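Local coordinates for phosphate-binding protein (Xanthomonas axonopodis pv. citri, PDB 5UB3) that probably serves as a periplasmic binding protein of the phosphonate-binding type, working as a sensor paired with a diguanylate cyclase, at residues Val4-Ile10 and Arg59-Glu65; Arg31-Ile37 and Ala223-Leu228. One frame throughout, in Å; residues are numbered along the deposited sequence.

Contact 1: Val4-Ile10 and Arg59-Glu65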
loop_
_atom_site.group_PDB
_atom_site.type_symbol
_atom_site.label_atom_id
_atom_site.label_comp_id
_atom_site.label_asym_id
_atom_site.label_seq_id
_atom_site.Cartn_x
_atom_site.Cartn_y
_atom_site.Cartn_z
ATOM N N VAL A 4 3.569 14.762 -21.983
ATOM C CA VAL A 4 3.351 14.934 -20.587
ATOM C C VAL A 4 3.654 13.629 -19.841
ATOM O O VAL A 4 3.292 12.535 -20.319
ATOM C CB VAL A 4 1.870 15.264 -20.318
ATOM C CG1 VAL A 4 1.694 15.585 -18.863
ATOM C CG2 VAL A 4 1.397 16.423 -21.200
ATOM N N LEU A 5 4.292 13.767 -18.675
ATOM C CA LEU A 5 4.440 12.648 -17.709
ATOM C C LEU A 5 3.480 12.854 -16.555
ATOM O O LEU A 5 3.528 13.858 -15.875
ATOM C CB LEU A 5 5.869 12.568 -17.164
ATOM C CG LEU A 5 6.168 11.447 -16.179
ATOM C CD1 LEU A 5 6.071 10.129 -16.924
ATOM C CD2 LEU A 5 7.556 11.593 -15.569
ATOM N N VAL A 6 2.598 11.899 -16.351
ATOM C CA VAL A 6 1.606 11.991 -15.298
ATOM C C VAL A 6 1.936 11.029 -14.142
ATOM O O VAL A 6 1.977 9.817 -14.342
ATOM C CB VAL A 6 0.176 11.686 -15.851
ATOM C CG1 VAL A 6 -0.812 12.052 -14.776
ATOM C CG2 VAL A 6 -0.086 12.514 -17.104
ATOM N N LEU A 7 2.140 11.578 -12.954
ATOM C CA LEU A 7 2.521 10.804 -11.771
ATOM C C LEU A 7 1.278 10.720 -10.939
ATOM O O LEU A 7 0.535 11.711 -10.781
ATOM C CB LEU A 7 3.625 11.487 -10.983
ATOM C CG LEU A 7 3.965 11.117 -9.527
ATOM C CD1 LEU A 7 4.403 9.692 -9.313
ATOM C CD2 LEU A 7 5.037 12.072 -9.043
ATOM N N GLY A 8 1.055 9.551 -10.362
ATOM C CA GLY A 8 -0.121 9.407 -9.534
ATOM C C GLY A 8 0.106 8.472 -8.366
ATOM O O GLY A 8 1.178 7.995 -8.150
ATOM N N ARG A 9 -0.972 8.245 -7.631
ATOM C CA ARG A 9 -1.093 7.184 -6.676
ATOM C C ARG A 9 -2.577 7.068 -6.338
ATOM O O ARG A 9 -3.381 7.974 -6.582
ATOM C CB ARG A 9 -0.313 7.445 -5.358
ATOM C CG ARG A 9 -0.784 8.673 -4.591
ATOM C CD ARG A 9 -0.247 8.649 -3.165
ATOM N NE ARG A 9 -0.939 7.667 -2.349
ATOM C CZ ARG A 9 -0.782 7.526 -1.035
ATOM N NH1 ARG A 9 0.043 8.321 -0.373
ATOM N NH2 ARG A 9 -1.433 6.578 -0.376
ATOM N N ILE A 10 -2.909 5.944 -5.739
ATOM C CA ILE A 10 -4.205 5.763 -5.142
ATOM C C ILE A 10 -4.205 6.564 -3.876
ATOM O O ILE A 10 -3.290 6.423 -3.069
ATOM C CB ILE A 10 -4.427 4.278 -4.813
ATOM C CG1 ILE A 10 -4.324 3.407 -6.112
ATOM C CG2 ILE A 10 -5.777 4.092 -4.139
ATOM C CD1 ILE A 10 -4.166 1.939 -5.803
ATOM N N ARG A 59 -3.974 7.848 -18.889
ATOM C CA ARG A 59 -4.131 9.113 -18.177
ATOM C C ARG A 59 -3.151 9.257 -17.042
ATOM O O ARG A 59 -2.981 10.350 -16.546
ATOM C CB ARG A 59 -5.548 9.268 -17.595
ATOM C CG ARG A 59 -6.657 9.029 -18.624
ATOM C CD ARG A 59 -6.724 10.103 -19.672
ATOM N NE ARG A 59 -7.957 9.893 -20.493
ATOM C CZ ARG A 59 -8.003 9.144 -21.597
ATOM N NH1 ARG A 59 -6.895 8.553 -22.056
ATOM N NH2 ARG A 59 -9.132 8.976 -22.253
ATOM N N VAL A 60 -2.609 8.147 -16.570
ATOM C CA VAL A 60 -1.551 8.149 -15.627
ATOM C C VAL A 60 -0.457 7.296 -16.178
ATOM O O VAL A 60 -0.667 6.189 -16.681
ATOM C CB VAL A 60 -2.040 7.591 -14.286
ATOM C CG1 VAL A 60 -0.890 7.306 -13.323
ATOM C CG2 VAL A 60 -3.042 8.589 -13.668
ATOM N N ASP A 61 0.760 7.776 -15.986
ATOM C CA ASP A 61 1.931 7.071 -16.476
ATOM C C ASP A 61 2.696 6.296 -15.445
ATOM O O ASP A 61 3.274 5.286 -15.775
ATOM C CB ASP A 61 2.858 8.030 -17.107
ATOM C CG ASP A 61 2.245 8.708 -18.328
ATOM O OD1 ASP A 61 1.838 8.005 -19.256
ATOM O OD2 ASP A 61 2.183 9.944 -18.329
ATOM N N TRP A 62 2.744 6.794 -14.223
ATOM C CA TRP A 62 3.688 6.348 -13.239
ATOM C C TRP A 62 3.032 6.519 -11.882
ATOM O O TRP A 62 2.455 7.566 -11.609
ATOM C CB TRP A 62 4.970 7.163 -13.392
ATOM C CG TRP A 62 5.888 7.196 -12.206
ATOM C CD1 TRP A 62 6.165 6.188 -11.312
ATOM C CD2 TRP A 62 6.679 8.302 -11.803
ATOM N NE1 TRP A 62 7.053 6.619 -10.349
ATOM C CE2 TRP A 62 7.415 7.902 -10.642
ATOM C CE3 TRP A 62 6.858 9.592 -12.309
ATOM C CZ2 TRP A 62 8.255 8.784 -9.943
ATOM C CZ3 TRP A 62 7.739 10.461 -11.621
ATOM C CH2 TRP A 62 8.407 10.047 -10.456
ATOM N N VAL A 63 3.015 5.447 -11.108
ATOM C CA VAL A 63 2.511 5.515 -9.749
ATOM C C VAL A 63 3.548 4.922 -8.805
ATOM O O VAL A 63 4.279 4.017 -9.189
ATOM C CB VAL A 63 1.178 4.804 -9.569
ATOM C CG1 VAL A 63 0.076 5.403 -10.445
ATOM C CG2 VAL A 63 1.349 3.307 -9.792
ATOM N N SER A 64 3.567 5.400 -7.563
ATOM C CA SER A 64 4.410 4.845 -6.562
ATOM C C SER A 64 3.446 4.316 -5.546
ATOM O O SER A 64 2.717 5.094 -5.014
ATOM C CB SER A 64 5.276 5.910 -5.924
ATOM O OG SER A 64 6.199 5.295 -5.032
ATOM N N GLU A 65 3.439 3.012 -5.308
ATOM C CA GLU A 65 2.388 2.312 -4.481
ATOM C C GLU A 65 3.000 1.266 -3.613
ATOM O O GLU A 65 4.110 0.758 -3.914
ATOM C CB GLU A 65 1.426 1.553 -5.373
ATOM C CG GLU A 65 0.570 2.425 -6.218
ATOM C CD GLU A 65 -0.421 3.253 -5.451
ATOM O OE1 GLU A 65 -0.654 3.007 -4.283
ATOM O OE2 GLU A 65 -0.963 4.177 -6.090
HETATM O O HOH W 1 0.996 11.013 -20.407
#

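Contact 2: Arg31-Ile37 and Ala223-Leu228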
loop_
_atom_site.group_PDB
_atom_site.type_symbol
_atom_site.label_atom_id
_atom_site.label_comp_id
_atom_site.label_asym_id
_atom_site.label_seq_id
_atom_site.Cartn_x
_atom_site.Cartn_y
_atom_site.Cartn_z
ATOM N N ARG A 31 14.514 16.322 -16.373
ATOM C CA ARG A 31 15.515 15.310 -16.704
ATOM C C ARG A 31 15.073 14.270 -17.711
ATOM O O ARG A 31 15.835 13.365 -18.030
ATOM C CB ARG A 31 16.034 14.660 -15.424
ATOM C CG ARG A 31 16.822 15.669 -14.634
ATOM C CD ARG A 31 16.887 15.314 -13.144
ATOM N NE ARG A 31 17.743 16.293 -12.436
ATOM C CZ ARG A 31 17.356 17.478 -11.950
ATOM N NH1 ARG A 31 16.101 17.927 -12.066
ATOM N NH2 ARG A 31 18.260 18.241 -11.323
ATOM N N MET A 32 13.877 14.431 -18.278
ATOM C CA MET A 32 13.353 13.500 -19.252
ATOM C C MET A 32 13.169 14.190 -20.612
ATOM O O MET A 32 12.499 13.641 -21.477
ATOM C CB MET A 32 11.960 13.040 -18.818
ATOM C CG MET A 32 11.798 12.453 -17.415
ATOM S SD MET A 32 11.940 10.685 -17.447
ATOM C CE MET A 32 10.647 10.045 -18.494
ATOM N N ARG A 33 13.718 15.385 -20.803
ATOM C CA ARG A 33 13.478 16.110 -22.061
ATOM C C ARG A 33 13.927 15.376 -23.272
ATOM O O ARG A 33 13.295 15.434 -24.323
ATOM C CB ARG A 33 14.149 17.476 -22.075
ATOM C CG ARG A 33 13.435 18.345 -23.087
ATOM C CD ARG A 33 14.145 19.642 -23.337
ATOM N NE ARG A 33 13.408 20.332 -24.380
ATOM C CZ ARG A 33 12.273 20.996 -24.180
ATOM N NH1 ARG A 33 11.700 21.101 -22.967
ATOM N NH2 ARG A 33 11.705 21.568 -25.220
ATOM N N GLU A 34 15.017 14.644 -23.111
ATOM C CA GLU A 34 15.610 13.921 -24.212
ATOM C C GLU A 34 14.750 12.708 -24.652
ATOM O O GLU A 34 15.006 12.144 -25.711
ATOM C CB GLU A 34 17.090 13.611 -23.903
ATOM C CG GLU A 34 17.375 12.322 -23.129
ATOM C CD GLU A 34 17.645 12.449 -21.629
ATOM O OE1 GLU A 34 16.709 12.878 -20.863
ATOM O OE2 GLU A 34 18.785 12.034 -21.247
ATOM N N VAL A 35 13.692 12.346 -23.895
ATOM C CA VAL A 35 12.748 11.321 -24.393
ATOM C C VAL A 35 11.387 11.910 -24.699
ATOM O O VAL A 35 10.392 11.197 -24.749
ATOM C CB VAL A 35 12.637 10.101 -23.453
ATOM C CG1 VAL A 35 13.945 9.312 -23.425
ATOM C CG2 VAL A 35 12.244 10.523 -22.046
ATOM N N GLY A 36 11.354 13.207 -24.956
ATOM C CA GLY A 36 10.167 13.835 -25.442
ATOM C C GLY A 36 9.284 14.395 -24.329
ATOM O O GLY A 36 8.275 14.989 -24.626
ATOM N N ILE A 37 9.648 14.231 -23.051
ATOM C CA ILE A 37 8.788 14.793 -21.957
ATOM C C ILE A 37 9.077 16.272 -21.812
ATOM O O ILE A 37 10.218 16.652 -21.690
ATOM C CB ILE A 37 8.988 14.065 -20.639
ATOM C CG1 ILE A 37 8.568 12.590 -20.800
ATOM C CG2 ILE A 37 8.267 14.731 -19.499
ATOM C CD1 ILE A 37 7.123 12.325 -21.193
ATOM N N ALA A 223 11.320 4.108 -24.396
ATOM C CA ALA A 223 12.403 5.114 -24.118
ATOM C C ALA A 223 12.065 5.992 -22.877
ATOM O O ALA A 223 12.921 6.374 -22.077
ATOM C CB ALA A 223 12.664 5.978 -25.325
ATOM N N VAL A 224 10.793 6.260 -22.703
ATOM C CA VAL A 224 10.338 7.025 -21.536
ATOM C C VAL A 224 10.531 6.156 -20.319
ATOM O O VAL A 224 11.064 6.605 -19.333
ATOM C CB VAL A 224 8.886 7.504 -21.711
ATOM C CG1 VAL A 224 8.348 8.187 -20.466
ATOM C CG2 VAL A 224 8.815 8.487 -22.874
ATOM N N GLU A 225 10.106 4.904 -20.431
ATOM C CA GLU A 225 10.263 3.962 -19.354
ATOM C C GLU A 225 11.727 3.841 -18.912
ATOM O O GLU A 225 12.042 3.915 -17.737
ATOM C CB GLU A 225 9.662 2.608 -19.698
ATOM C CG GLU A 225 9.911 1.621 -18.579
ATOM C CD GLU A 225 9.129 0.349 -18.672
ATOM O OE1 GLU A 225 8.121 0.257 -19.345
ATOM O OE2 GLU A 225 9.557 -0.606 -18.071
ATOM N N GLN A 226 12.609 3.658 -19.884
ATOM C CA GLN A 226 14.012 3.431 -19.616
ATOM C C GLN A 226 14.666 4.628 -18.944
ATOM O O GLN A 226 15.472 4.491 -18.011
ATOM C CB GLN A 226 14.687 3.020 -20.942
ATOM C CG GLN A 226 16.205 3.021 -20.957
ATOM C CD GLN A 226 16.697 2.634 -22.360
ATOM O OE1 GLN A 226 16.638 3.441 -23.310
ATOM N NE2 GLN A 226 17.133 1.380 -22.508
ATOM N N ARG A 227 14.265 5.814 -19.395
ATOM C CA ARG A 227 14.870 7.039 -18.915
ATOM C C ARG A 227 14.313 7.364 -17.535
ATOM O O ARG A 227 15.045 7.804 -16.671
ATOM C CB ARG A 227 14.541 8.177 -19.891
ATOM C CG ARG A 227 15.028 9.539 -19.454
ATOM C CD ARG A 227 16.568 9.622 -19.439
ATOM N NE ARG A 227 16.977 10.857 -18.755
ATOM C CZ ARG A 227 18.164 11.071 -18.166
ATOM N NH1 ARG A 227 19.116 10.122 -18.151
ATOM N NH2 ARG A 227 18.393 12.245 -17.570
ATOM N N LEU A 228 13.011 7.156 -17.346
ATOM C CA LEU A 228 12.434 7.306 -15.997
ATOM C C LEU A 228 13.203 6.492 -14.946
ATOM O O LEU A 228 13.515 7.010 -13.871
ATOM C CB LEU A 228 10.974 6.878 -15.939
ATOM C CG LEU A 228 10.210 7.152 -14.637
ATOM C CD1 LEU A 228 10.277 8.604 -14.141
ATOM C CD2 LEU A 228 8.760 6.758 -14.863
#

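Contact 1: Val4-Ile10 and Arg59-Glu65
L7 sets its CD1 methyl like a knob on the face of the W62 indole, 3.7 Å from the centroid of the six-membered ring and 12° off its normal, a CH-pi contact. L5 CD2 meets the same indole obliquely, 3.9 Å from W62 CE3. Beside this, the two strands run parallel, L7 bridged to W62 and G8 to V63, with G8 N bonded to W62 O (2.7 Å). G8 has no side chain, and the CG1 methyls of V60 and V63 pack against its backbone; V63 CA lies 3.2 Å from G8 O as a CA-H...O contact.

A carboxylate serves the backbone at either end. D61 OD2 takes V6 N on its anti lone pair (2.8 Å), while OD1 is turned to R217. E65, bent at chi2 (-67°), curls back to bring OE2 onto I10 N (2.7 Å), this time with the syn lone pair. V6 tucks its CG1 against R59 O, 3.3 Å away. Strand 4-8 also pairs with 39-42, with helix 14-28 packed over L5 and L7. This is the parallel beta core of one lobe in the periplasmic binding protein fold.

Contact 2: Arg31-Ile37 and Ala223-Leu228
The backbone from R31 to I37 makes a tight turn with a 3-10 segment at R33-E34, V35 N returning to M32 O, and it lies against one flank of helix 222-235, where V35 and V224 bring their CA atoms within 5.7 Å. The packing joins the connection between helix 14-28 and strand 39-42 to a helix from far along the chain, within one lobe of a periplasmic binding protein fold.

R227 contributes more than any other residue. Its chain leaves the helix with CG anti to the backbone N and then bends at chi2 (67°), which carries the guanidinium to R31. There it grips a single backbone oxygen side-on: NE and NH2 both bond to R31 O, at 2.8 Å each, with that oxygen only 3° out of the guanidinium plane. E34 comes at the same group from another direction. Its OE1 makes a salt bridge to NE, while OE2 hangs over the middle of one guanidinium face, the two planes being 55° apart. The guanidinium thus meets a carbonyl at its edge and OE2 over one face; its positive charge probably lets R31 O and E34 OE1 lie 3.0 Å apart.

Apart from the R227 head group, the contact is mostly apolar. V35 points at the helix and wedges between A223 and R227, its CG1 methyl resting on a carbonyl oxygen, 3.4 Å from A223 O, and its CG2 against R227 CB and CG. V224 packs beside it, its CG2 touching V35. R31 itself turns its guanidinium elsewhere, to the carbonyl and ring of Y27. The M32 chain bends at chi2 and chi3 and crosses V224 at about a right angle, bringing its CE methyl to 3.6 Å from V224 CG1.

Contact 1 is the buried one, a strand pair inside the lobe; contact 2 is partly buried and lies farther out, toward the end of the lobe, its centre about 27 Å from the centre of the chain against about 15 Å for contact 1. The two share no strand or helix, yet their centres are about 15 Å apart and they touch: I37 packs on L5, and L228 on L5 and the W62 indole, so the two contacts meet in side-chain packing, with I37 CD1 also resting on the V4 carbonyl. Their chemistry differs accordingly. In contact 1 carboxylates accept backbone N-H groups beside the paired strands, whereas in contact 2 an arginine donates to a backbone carbonyl and meets a glutamate near the surface.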